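PDB 3HZE: Ycf54 protein, which probably assists the cyclase step of chlorophyll biosynthesis in cyanobacteria, although its exact role is not established. Local coordinates for residues A[5-10]-A[74-79]. Sequence-based numbering, arbitrary orientation.
Sequences YYILAS and QFIQWL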
loop_
_atom_site.group_PDB
_atom_site.type_symbol
_atom_site.label_atom_id
_atom_site.label_comp_id
_atom_site.label_asym_id
_atom_site.label_seq_id
_atom_site.Cartn_x
_atom_site.Cartn_y
_atom_site.Cartn_z
ATOM N N TYR A 5 -7.949 -2.013 1.107
ATOM C CA TYR A 5 -7.136 -2.763 2.060
ATOM C C TYR A 5 -5.693 -2.349 1.807
ATOM O O TYR A 5 -5.335 -1.997 0.678
ATOM C CB TYR A 5 -7.312 -4.262 1.825
ATOM C CG TYR A 5 -8.755 -4.700 1.902
ATOM C CD1 TYR A 5 -9.350 -4.989 3.127
ATOM C CD2 TYR A 5 -9.542 -4.776 0.754
ATOM C CE1 TYR A 5 -10.702 -5.346 3.209
ATOM C CE2 TYR A 5 -10.896 -5.127 0.821
ATOM C CZ TYR A 5 -11.467 -5.412 2.054
ATOM O OH TYR A 5 -12.801 -5.758 2.128
ATOM N N TYR A 6 -4.851 -2.388 2.832
ATOM C CA TYR A 6 -3.476 -1.954 2.619
ATOM C C TYR A 6 -2.466 -2.515 3.597
ATOM O O TYR A 6 -2.814 -2.918 4.705
ATOM C CB TYR A 6 -3.417 -0.427 2.717
ATOM C CG TYR A 6 -3.680 0.074 4.129
ATOM C CD1 TYR A 6 -2.673 0.075 5.093
ATOM C CD2 TYR A 6 -4.958 0.477 4.516
ATOM C CE1 TYR A 6 -2.939 0.464 6.417
ATOM C CE2 TYR A 6 -5.231 0.866 5.827
ATOM C CZ TYR A 6 -4.218 0.855 6.771
ATOM O OH TYR A 6 -4.497 1.234 8.062
ATOM N N ILE A 7 -1.208 -2.545 3.173
ATOM C CA ILE A 7 -0.134 -2.930 4.066
ATOM C C ILE A 7 0.678 -1.635 4.139
ATOM O O ILE A 7 0.752 -0.884 3.163
ATOM C CB ILE A 7 0.764 -4.070 3.533
ATOM C CG1 ILE A 7 1.270 -3.745 2.131
ATOM C CG2 ILE A 7 0.016 -5.395 3.613
ATOM C CD1 ILE A 7 2.498 -4.551 1.733
ATOM N N LEU A 8 1.256 -1.356 5.297
ATOM C CA LEU A 8 2.044 -0.148 5.469
ATOM C C LEU A 8 3.417 -0.512 6.018
ATOM O O LEU A 8 3.519 -1.326 6.923
ATOM C CB LEU A 8 1.328 0.796 6.443
ATOM C CG LEU A 8 2.028 2.083 6.878
ATOM C CD1 LEU A 8 2.132 3.048 5.694
ATOM C CD2 LEU A 8 1.222 2.720 8.019
ATOM N N ALA A 9 4.472 0.074 5.461
ATOM C CA ALA A 9 5.826 -0.200 5.944
ATOM C C ALA A 9 6.764 0.941 5.589
ATOM O O ALA A 9 6.458 1.769 4.721
ATOM C CB ALA A 9 6.347 -1.504 5.343
ATOM N N SER A 10 7.921 0.971 6.242
ATOM C CA SER A 10 8.901 2.012 5.971
ATOM C C SER A 10 9.462 1.773 4.573
ATOM O O SER A 10 9.503 0.634 4.099
ATOM C CB SER A 10 10.036 1.952 7.000
ATOM O OG SER A 10 10.781 0.755 6.858
ATOM N N GLN A 74 -7.521 -10.280 -0.486
ATOM C CA GLN A 74 -6.622 -11.430 -0.447
ATOM C C GLN A 74 -5.204 -11.088 -0.870
ATOM O O GLN A 74 -4.254 -11.652 -0.340
ATOM C CB GLN A 74 -7.170 -12.569 -1.311
ATOM C CG GLN A 74 -8.317 -13.327 -0.638
ATOM C CD GLN A 74 -9.449 -12.411 -0.208
ATOM O OE1 GLN A 74 -10.073 -11.742 -1.038
ATOM N NE2 GLN A 74 -9.722 -12.374 1.095
ATOM N N PHE A 75 -5.061 -10.170 -1.822
ATOM C CA PHE A 75 -3.734 -9.772 -2.274
ATOM C C PHE A 75 -2.985 -9.126 -1.113
ATOM O O PHE A 75 -1.794 -9.365 -0.917
ATOM C CB PHE A 75 -3.844 -8.783 -3.435
ATOM C CG PHE A 75 -2.528 -8.224 -3.875
ATOM C CD1 PHE A 75 -1.490 -9.066 -4.272
ATOM C CD2 PHE A 75 -2.314 -6.853 -3.877
ATOM C CE1 PHE A 75 -0.253 -8.541 -4.665
ATOM C CE2 PHE A 75 -1.078 -6.317 -4.270
ATOM C CZ PHE A 75 -0.050 -7.165 -4.664
ATOM N N ILE A 76 -3.696 -8.302 -0.348
ATOM C CA ILE A 76 -3.100 -7.623 0.794
ATOM C C ILE A 76 -2.757 -8.638 1.878
ATOM O O ILE A 76 -1.699 -8.554 2.502
ATOM C CB ILE A 76 -4.061 -6.542 1.348
ATOM C CG1 ILE A 76 -4.246 -5.447 0.294
ATOM C CG2 ILE A 76 -3.527 -5.956 2.636
ATOM C CD1 ILE A 76 -2.929 -4.763 -0.140
ATOM N N GLN A 77 -3.648 -9.601 2.107
ATOM C CA GLN A 77 -3.383 -10.624 3.112
ATOM C C GLN A 77 -2.170 -11.442 2.669
ATOM O O GLN A 77 -1.366 -11.871 3.491
ATOM C CB GLN A 77 -4.595 -11.551 3.288
ATOM C CG GLN A 77 -5.862 -10.845 3.746
ATOM C CD GLN A 77 -7.059 -11.783 3.814
ATOM O OE1 GLN A 77 -7.300 -12.568 2.894
ATOM N NE2 GLN A 77 -7.824 -11.694 4.900
ATOM N N TRP A 78 -2.043 -11.659 1.366
ATOM C CA TRP A 78 -0.912 -12.410 0.842
ATOM C C TRP A 78 0.391 -11.645 1.115
ATOM O O TRP A 78 1.395 -12.234 1.534
ATOM C CB TRP A 78 -1.089 -12.642 -0.657
ATOM C CG TRP A 78 0.091 -13.281 -1.304
ATOM C CD1 TRP A 78 0.409 -14.608 -1.318
ATOM C CD2 TRP A 78 1.132 -12.608 -2.020
ATOM N NE1 TRP A 78 1.586 -14.805 -2.000
ATOM C CE2 TRP A 78 2.050 -13.593 -2.443
ATOM C CE3 TRP A 78 1.376 -11.264 -2.347
ATOM C CZ2 TRP A 78 3.198 -13.279 -3.179
ATOM C CZ3 TRP A 78 2.516 -10.952 -3.080
ATOM C CH2 TRP A 78 3.413 -11.957 -3.488
ATOM N N LEU A 79 0.375 -10.335 0.881
ATOM C CA LEU A 79 1.565 -9.509 1.126
ATOM C C LEU A 79 1.976 -9.574 2.600
ATOM O O LEU A 79 3.157 -9.655 2.913
ATOM C CB LEU A 79 1.299 -8.049 0.723
ATOM C CG LEU A 79 1.395 -7.712 -0.773
ATOM C CD1 LEU A 79 0.945 -6.273 -1.009
ATOM C CD2 LEU A 79 2.834 -7.896 -1.250
#
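Ile76 lies over the backbone of Tyr5 and Tyr6 and against the side chain of Ile7, a compact example of a helix packed on an antiparallel sheet in an alpha+beta fold. Helix 73-83 follows strand 65-70 and covers strand 3-10, an inner strand of the sheet, with local axes 7.7 Å apart and only 21° from parallel.

The side-chain contacts across the interface are apolar, made by van der Waals packing. The two branches of Ile76 divide the work: CG1 sits 3.6 Å from Tyr5 CB, and CG2 reaches Ile7 CG2 at 3.7 Å. With CG2 anti to the backbone N and CG1 anti to the carbonyl carbon (chi1 -65°), the branches reach different residues of the strand, while CD1 continues over the Tyr5 carbonyl toward Tyr6 CA. Cutting this residue back to an alanine removes both branches and is likely to open a gap above the Tyr5–Tyr6 peptide and to leave Ile7 CG2 without its methyl neighbour.

On the strand, Tyr5 and Ile7 direct CB toward the helix, whereas Tyr6 directs its own to the opposite face, where its hydroxyl hydrogen-bonds Gln57. The Tyr5 ring leads away from the helix segment, and the residue meets Ile76 through CB and its carbonyl oxygen. Ile68 and Met88, from the flanking strands, extend the apolar layer.

One turn after Ile76, Leu79 meets Ile7 with the side chains at about a right angle, Leu79 CD1 lying 3.6 Å from Ile7 CD1.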